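Local coordinates for protein TAF6 (Antonospora locustae, PDB 4ATG) that is a subunit of the transcription factor TFIID whose HEAT-repeat C-terminal domain probably takes part in forming the Taf6-Taf9 complex, at residues D82-L85 against H86-L89; F57-A60 against E61-K64; V42-F45 against I46-I49. All blocks are in the same frame, centred on the assembly; numbering follows the deposited sequence.

Interaction 1: D82-L85 against H86-L89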
loop_
_atom_site.group_PDB
_atom_site.type_symbol
_atom_site.label_atom_id
_atom_site.label_comp_id
_atom_site.label_asym_id
_atom_site.label_seq_id
_atom_site.Cartn_x
_atom_site.Cartn_y
_atom_site.Cartn_z
ATOM N N ASP A 82 0.677 15.232 -2.305
ATOM C CA ASP A 82 -0.580 15.387 -1.551
ATOM C C ASP A 82 -1.882 15.193 -2.335
ATOM O O ASP A 82 -2.728 14.467 -1.820
ATOM C CB ASP A 82 -0.636 16.707 -0.770
ATOM C CG ASP A 82 0.564 16.978 0.129
ATOM O OD1 ASP A 82 1.706 16.640 -0.280
ATOM O OD2 ASP A 82 0.376 17.626 1.193
ATOM N N PRO A 83 -2.070 15.766 -3.554
ATOM C CA PRO A 83 -3.342 15.560 -4.285
ATOM C C PRO A 83 -3.614 14.135 -4.748
ATOM O O PRO A 83 -4.722 13.852 -5.199
ATOM C CB PRO A 83 -3.205 16.472 -5.517
ATOM C CG PRO A 83 -2.083 17.398 -5.223
ATOM C CD PRO A 83 -1.152 16.609 -4.350
ATOM N N TYR A 84 -2.619 13.255 -4.641
ATOM C CA TYR A 84 -2.705 11.887 -5.147
ATOM C C TYR A 84 -2.718 10.827 -4.075
ATOM O O TYR A 84 -2.886 9.658 -4.399
ATOM C CB TYR A 84 -1.567 11.631 -6.161
ATOM C CG TYR A 84 -1.577 12.655 -7.273
ATOM C CD1 TYR A 84 -2.557 12.628 -8.266
ATOM C CD2 TYR A 84 -0.661 13.703 -7.289
ATOM C CE1 TYR A 84 -2.603 13.603 -9.263
ATOM C CE2 TYR A 84 -0.694 14.676 -8.290
ATOM C CZ TYR A 84 -1.681 14.634 -9.258
ATOM O OH TYR A 84 -1.758 15.619 -10.212
ATOM N N LEU A 85 -2.599 11.218 -2.788
ATOM C CA LEU A 85 -2.615 10.230 -1.699
ATOM C C LEU A 85 -3.926 9.456 -1.676
ATOM O O LEU A 85 -3.933 8.289 -1.297
ATOM C CB LEU A 85 -2.384 10.908 -0.341
ATOM C CG LEU A 85 -1.001 11.570 -0.181
ATOM C CD1 LEU A 85 -0.957 12.361 1.074
ATOM C CD2 LEU A 85 0.143 10.504 -0.178
ATOM N N HIS A 86 -5.025 10.089 -2.090
ATOM C CA HIS A 86 -6.346 9.452 -2.145
ATOM C C HIS A 86 -6.425 8.312 -3.168
ATOM O O HIS A 86 -7.276 7.431 -3.035
ATOM C CB HIS A 86 -7.460 10.487 -2.352
ATOM C CG HIS A 86 -7.640 10.918 -3.774
ATOM N ND1 HIS A 86 -6.716 11.740 -4.407
ATOM C CD2 HIS A 86 -8.637 10.633 -4.640
ATOM C CE1 HIS A 86 -7.187 11.937 -5.630
ATOM N NE2 HIS A 86 -8.334 11.281 -5.823
ATOM N N GLN A 87 -5.569 8.343 -4.183
ATOM C CA GLN A 87 -5.440 7.280 -5.207
ATOM C C GLN A 87 -4.377 6.230 -4.822
ATOM O O GLN A 87 -4.552 5.033 -5.077
ATOM C CB GLN A 87 -5.053 7.881 -6.561
ATOM C CG GLN A 87 -6.093 8.830 -7.146
ATOM C CD GLN A 87 -5.580 9.569 -8.358
ATOM O OE1 GLN A 87 -4.413 9.466 -8.749
ATOM N NE2 GLN A 87 -6.435 10.370 -8.961
ATOM N N ILE A 88 -3.275 6.664 -4.219
ATOM C CA ILE A 88 -2.202 5.733 -3.798
ATOM C C ILE A 88 -2.663 4.809 -2.665
ATOM O O ILE A 88 -2.408 3.593 -2.697
ATOM C CB ILE A 88 -0.927 6.528 -3.378
ATOM C CG1 ILE A 88 -0.299 7.236 -4.616
ATOM C CG2 ILE A 88 0.137 5.584 -2.700
ATOM C CD1 ILE A 88 0.825 8.267 -4.246
ATOM N N LEU A 89 -3.282 5.394 -1.634
ATOM C CA LEU A 89 -3.668 4.628 -0.440
ATOM C C LEU A 89 -4.548 3.401 -0.732
ATOM O O LEU A 89 -4.145 2.309 -0.313
ATOM C CB LEU A 89 -4.292 5.545 0.621
ATOM C CG LEU A 89 -3.345 6.138 1.643
ATOM C CD1 LEU A 89 -4.061 7.220 2.443
ATOM C CD2 LEU A 89 -2.855 5.055 2.629
HETATM O O HOH W 1 -5.159 13.043 -1.936
#
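Tyr84 meets Ile88 and Gln87 through its carbonyl oxygen, on which the first turn of helix 85-97 is built. Tyr84 O accepts from both backbone amides: Ile88 N donates at 3.0 Å, whereas Gln87 N, also 3.0 Å away, sits well above the carbonyl plane and makes the more bent bond, with an N-H...O angle of 141°. The side chain of Tyr84 runs beside that of Gln87, pointing the same way. Gln87 OE1 comes to the edge of the ring near its plane, 3.7 Å from Tyr84 CD1, and the amide and ring planes are turned 54° apart. A large aromatic suits this position because the ring also packs on Val42, Pro43 and Ile46 of helix 42-55.

Leu85 begins the helix proper, its O accepting from Leu89 N at 3.0 Å. Its branched side chain extends from the other flank to meet Tyr121 of helix 104-121, so a buried leucine is well chosen here.

His86 turns back over the preceding loop. With chi1 at 81°, CG lies between the backbone N and the carbonyl carbon, and this swings the imidazole toward Pro83, whose O is 3.0 Å from His86 ND1 and near the plane of the ring. Gln87 CG lies over one face, displaced toward the rim. The backbone of His86 is served separately: a water accepts from His86 N at 3.0 Å and donates to Asp82 O at 2.8 Å, standing in for a direct i to i+4 bond between the two.

The whole is the N-terminal turn of a helix in an alpha-solenoid of HEAT repeats, entered from the loop that follows helix 60-75 and packed between neighbouring helices.

Interaction 2: F57-A60 against E61-K64; sequences FKEA and EVLK
Glu59 and Val62 meet at the start of helix 60-75, where Glu59 holds the N-cap position of a helix in the HEAT-repeat solenoid. Backbone bonds form the framework. Leu63 N donates to Glu59 O over 3.0 Å, and Lys64 N to Ala60 O over 2.9 Å, so the first i to i+4 bonds reach back to the cap residue and to the first residue of the helix. Ala60 fits this turn because its small methyl packs against Asp103 in a loop and Val106 of helix 104-121.

The van der Waals contacts lie along the flanks. Glu59 and Val62 run side by side, and the methylene Glu59 CB is 3.9 Å from Val62 CG2. The extended glutamate chain keeps its carboxylate alongside the valine, and OE2 has a long, weak ion pair with Lys21. Leu63 reaches back across the loop: its methyl CD1 rests 3.7 Å from Phe57 O, while the buried isobutyl group also packs on Ile53 and Val106, as befits a leucine facing neighbouring helices.

The charged interaction is one turn of helix long. Lys64 leaves the backbone with CG anti to the carbonyl carbon (chi1 -70°) and stays extended, its CG lying 3.3 Å from Ala60 O. A long lysine suits the place, since its side chain can pack here and on Met109 while NZ reaches the exposed Glu61. Glu61 bends at chi2 (-52°), which brings its carboxylate round to the lysine ammonium group. An alanine in place of Lys64 would probably deprive that carboxylate of this partner and leave it freer to turn. In the salt bridge itself, Lys64 NZ donates to Glu61 OE2 at 3.0 Å, arriving on the syn side and 18° out of the carboxylate plane.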
loop_
_atom_site.group_PDB
_atom_site.type_symbol
_atom_site.label_atom_id
_atom_site.label_comp_id
_atom_site.label_asym_id
_atom_site.label_seq_id
_atom_site.Cartn_x
_atom_site.Cartn_y
_atom_site.Cartn_z
ATOM N N PHE A 57 -1.301 -9.860 -9.235
ATOM C CA PHE A 57 -1.447 -10.496 -7.924
ATOM C C PHE A 57 -0.568 -11.711 -7.685
ATOM O O PHE A 57 -0.180 -11.958 -6.540
ATOM C CB PHE A 57 -2.913 -10.801 -7.606
ATOM C CG PHE A 57 -3.768 -9.571 -7.397
ATOM C CD1 PHE A 57 -3.277 -8.468 -6.697
ATOM C CD2 PHE A 57 -5.082 -9.530 -7.861
ATOM C CE1 PHE A 57 -4.081 -7.352 -6.469
ATOM C CE2 PHE A 57 -5.879 -8.399 -7.650
ATOM C CZ PHE A 57 -5.374 -7.326 -6.947
ATOM N N LYS A 58 -0.223 -12.439 -8.765
ATOM C CA LYS A 58 0.600 -13.652 -8.701
ATOM C C LYS A 58 2.068 -13.399 -9.069
ATOM O O LYS A 58 2.840 -14.357 -9.187
ATOM C CB LYS A 58 -0.009 -14.774 -9.570
ATOM C CG LYS A 58 -1.463 -15.137 -9.239
ATOM C CD LYS A 58 -1.630 -15.756 -7.856
ATOM C CE LYS A 58 -3.075 -16.041 -7.552
ATOM N NZ LYS A 58 -3.245 -16.594 -6.184
ATOM N N GLU A 59 2.455 -12.122 -9.243
ATOM C CA GLU A 59 3.832 -11.742 -9.558
ATOM C C GLU A 59 4.353 -10.895 -8.402
ATOM O O GLU A 59 4.266 -9.676 -8.459
ATOM C CB GLU A 59 3.925 -10.991 -10.898
ATOM C CG GLU A 59 3.595 -11.888 -12.083
ATOM C CD GLU A 59 3.632 -11.191 -13.424
ATOM O OE1 GLU A 59 4.733 -11.080 -14.010
ATOM O OE2 GLU A 59 2.554 -10.758 -13.890
ATOM N N ALA A 60 4.825 -11.564 -7.334
ATOM C CA ALA A 60 5.313 -10.932 -6.097
ATOM C C ALA A 60 6.372 -9.877 -6.362
ATOM O O ALA A 60 6.295 -8.791 -5.791
ATOM C CB ALA A 60 5.848 -11.989 -5.132
ATOM N N GLU A 61 7.337 -10.172 -7.261
ATOM C CA GLU A 61 8.397 -9.217 -7.576
ATOM C C GLU A 61 7.863 -7.964 -8.279
ATOM O O GLU A 61 8.309 -6.863 -7.965
ATOM C CB GLU A 61 9.575 -9.891 -8.308
ATOM C CG GLU A 61 10.277 -10.937 -7.436
ATOM C CD GLU A 61 10.715 -10.451 -6.056
ATOM O OE1 GLU A 61 11.462 -9.447 -5.991
ATOM O OE2 GLU A 61 10.275 -11.045 -5.041
ATOM N N VAL A 62 6.853 -8.117 -9.151
ATOM C CA VAL A 62 6.223 -6.939 -9.810
ATOM C C VAL A 62 5.489 -6.116 -8.771
ATOM O O VAL A 62 5.658 -4.898 -8.741
ATOM C CB VAL A 62 5.321 -7.329 -11.019
ATOM C CG1 VAL A 62 4.604 -6.110 -11.613
ATOM C CG2 VAL A 62 6.138 -8.039 -12.100
ATOM N N LEU A 63 4.765 -6.775 -7.848
ATOM C CA LEU A 63 4.031 -6.047 -6.794
ATOM C C LEU A 63 4.987 -5.257 -5.919
ATOM O O LEU A 63 4.712 -4.099 -5.592
ATOM C CB LEU A 63 3.202 -7.011 -5.925
ATOM C CG LEU A 63 2.011 -7.716 -6.609
ATOM C CD1 LEU A 63 1.358 -8.668 -5.669
ATOM C CD2 LEU A 63 0.975 -6.740 -7.092
ATOM N N LYS A 64 6.139 -5.860 -5.570
ATOM C CA LYS A 64 7.151 -5.163 -4.763
ATOM C C LYS A 64 7.706 -3.937 -5.473
ATOM O O LYS A 64 7.896 -2.901 -4.830
ATOM C CB LYS A 64 8.290 -6.098 -4.367
ATOM C CG LYS A 64 7.864 -7.139 -3.350
ATOM C CD LYS A 64 9.051 -8.032 -3.013
ATOM C CE LYS A 64 8.612 -9.286 -2.295
ATOM N NZ LYS A 64 9.738 -10.240 -2.165
#

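Interaction 3: V42-F45 against I46-I49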
loop_
_atom_site.group_PDB
_atom_site.type_symbol
_atom_site.label_atom_id
_atom_site.label_comp_id
_atom_site.label_asym_id
_atom_site.label_seq_id
_atom_site.Cartn_x
_atom_site.Cartn_y
_atom_site.Cartn_z
ATOM N N VAL A 42 3.002 12.294 -12.836
ATOM C CA VAL A 42 2.519 11.716 -11.567
ATOM C C VAL A 42 1.130 11.035 -11.633
ATOM O O VAL A 42 1.052 9.849 -11.317
ATOM C CB VAL A 42 2.699 12.692 -10.364
ATOM C CG1 VAL A 42 2.002 12.136 -9.114
ATOM C CG2 VAL A 42 4.185 12.898 -10.077
ATOM N N PRO A 43 0.030 11.706 -12.035
ATOM C CA PRO A 43 -1.270 11.004 -12.082
ATOM C C PRO A 43 -1.273 9.779 -13.002
ATOM O O PRO A 43 -1.954 8.794 -12.722
ATOM C CB PRO A 43 -2.238 12.087 -12.611
ATOM C CG PRO A 43 -1.379 13.110 -13.237
ATOM C CD PRO A 43 -0.134 13.127 -12.408
ATOM N N TYR A 44 -0.517 9.848 -14.109
ATOM C CA TYR A 44 -0.437 8.757 -15.081
ATOM C C TYR A 44 0.362 7.578 -14.521
ATOM O O TYR A 44 -0.019 6.429 -14.733
ATOM C CB TYR A 44 0.116 9.265 -16.414
ATOM C CG TYR A 44 -0.804 10.291 -17.045
ATOM C CD1 TYR A 44 -2.134 9.985 -17.325
ATOM C CD2 TYR A 44 -0.379 11.598 -17.263
ATOM C CE1 TYR A 44 -3.012 10.952 -17.802
ATOM C CE2 TYR A 44 -1.228 12.550 -17.827
ATOM C CZ TYR A 44 -2.536 12.213 -18.125
ATOM O OH TYR A 44 -3.379 13.154 -18.667
ATOM N N PHE A 45 1.447 7.862 -13.780
ATOM C CA PHE A 45 2.224 6.783 -13.150
ATOM C C PHE A 45 1.321 6.055 -12.151
ATOM O O PHE A 45 1.268 4.833 -12.157
ATOM C CB PHE A 45 3.452 7.345 -12.420
ATOM C CG PHE A 45 4.643 7.652 -13.306
ATOM C CD1 PHE A 45 5.166 6.683 -14.162
ATOM C CD2 PHE A 45 5.322 8.853 -13.185
ATOM C CE1 PHE A 45 6.300 6.946 -14.947
ATOM C CE2 PHE A 45 6.476 9.109 -13.952
ATOM C CZ PHE A 45 6.929 8.172 -14.856
ATOM N N ILE A 46 0.595 6.806 -11.321
ATOM C CA ILE A 46 -0.306 6.213 -10.329
ATOM C C ILE A 46 -1.408 5.411 -10.997
ATOM O O ILE A 46 -1.683 4.297 -10.567
ATOM C CB ILE A 46 -0.850 7.264 -9.334
ATOM C CG1 ILE A 46 0.303 7.852 -8.502
ATOM C CG2 ILE A 46 -1.938 6.646 -8.419
ATOM C CD1 ILE A 46 -0.015 9.147 -7.945
ATOM N N GLN A 47 -2.021 5.947 -12.059
ATOM C CA GLN A 47 -3.069 5.206 -12.789
ATOM C C GLN A 47 -2.499 3.898 -13.374
ATOM O O GLN A 47 -3.120 2.841 -13.218
ATOM C CB GLN A 47 -3.680 6.093 -13.905
ATOM C CG GLN A 47 -4.901 5.498 -14.588
ATOM C CD GLN A 47 -5.062 5.971 -16.018
ATOM O OE1 GLN A 47 -4.493 6.986 -16.458
ATOM N NE2 GLN A 47 -5.849 5.237 -16.784
ATOM N N HIS A 48 -1.312 3.941 -14.038
ATOM C CA HIS A 48 -0.728 2.708 -14.612
ATOM C C HIS A 48 -0.346 1.712 -13.543
ATOM O O HIS A 48 -0.617 0.511 -13.686
ATOM C CB HIS A 48 0.515 2.997 -15.476
ATOM C CG HIS A 48 1.225 1.749 -15.931
ATOM N ND1 HIS A 48 0.823 1.063 -17.063
ATOM C CD2 HIS A 48 2.271 1.091 -15.375
ATOM C CE1 HIS A 48 1.649 0.032 -17.176
ATOM N NE2 HIS A 48 2.537 0.008 -16.182
ATOM N N ILE A 49 0.364 2.191 -12.513
ATOM C CA ILE A 49 0.842 1.317 -11.441
ATOM C C ILE A 49 -0.356 0.633 -10.764
ATOM O O ILE A 49 -0.293 -0.572 -10.543
ATOM C CB ILE A 49 1.786 2.046 -10.434
ATOM C CG1 ILE A 49 3.103 2.480 -11.127
ATOM C CG2 ILE A 49 2.107 1.148 -9.234
ATOM C CD1 ILE A 49 3.840 3.731 -10.368
#
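Val42 and Ile46 lie side by side on one flank of the helix, pointing the same way, with Val42 CG1 3.8 Å from Ile46 CD1. Val42 puts CG1 anti to its backbone N (chi1 172°), which turns this methyl to the isoleucine; Ile46 CD1 extends over Val42 O, 3.6 Å away. Branched apolar residues suit this buried flank, where Val42 also packs on Val79 and Ile46 on Ile88.

On another flank Tyr44 and Gln47 cross obliquely, ring and amide planes 52° apart. Gln47 OE1 comes to the edge of the ring, in its plane and 3.9 Å from Tyr44 CD1. The phenol's stronger polar partner is elsewhere: Tyr44 OH is hydrogen-bonded to the N of Gly1 at the chain start, probably a remnant of the expression tag.

These residues form the opening two turns of helix 42-55, one of the antiparallel helices stacked in the HEAT-repeat solenoid. The usual i to i+4 ladder runs through them, and Pro43, lacking an amide hydrogen, suits a first turn.

Phe45 sends its ring between helices 7-20 and 60-75, meeting Phe13 with the planes about 45° apart and touching Leu73. Ile49, one turn on, comes close with its end: CD1 is 4.2 Å from Phe45 CB and 3.3 Å from Phe45 O, while the side chain packs on Cys66, Leu69 and Tyr70 of helix 60-75, as suits a buried isoleucine.

From the N terminus, interaction 3 comes first, at the start of helix 42-55; interaction 2 follows, joining the loop after helix 42-55 to helix 60-75, and interaction 1 comes at the entry to helix 85-97. Each joins adjoining segments and so closes no more than a local turn; the three stand in series, none nesting in or crossing another. Space brings two of them together: Tyr84 CB of interaction 1 packs 3.4 Å from Ile46 CD1 of interaction 3, tying the loop before helix 85-97 to helix 42-55. Interaction 2 touches neither, its centre lying about 17 Å from that of interaction 3 and about 21 Å from that of interaction 1.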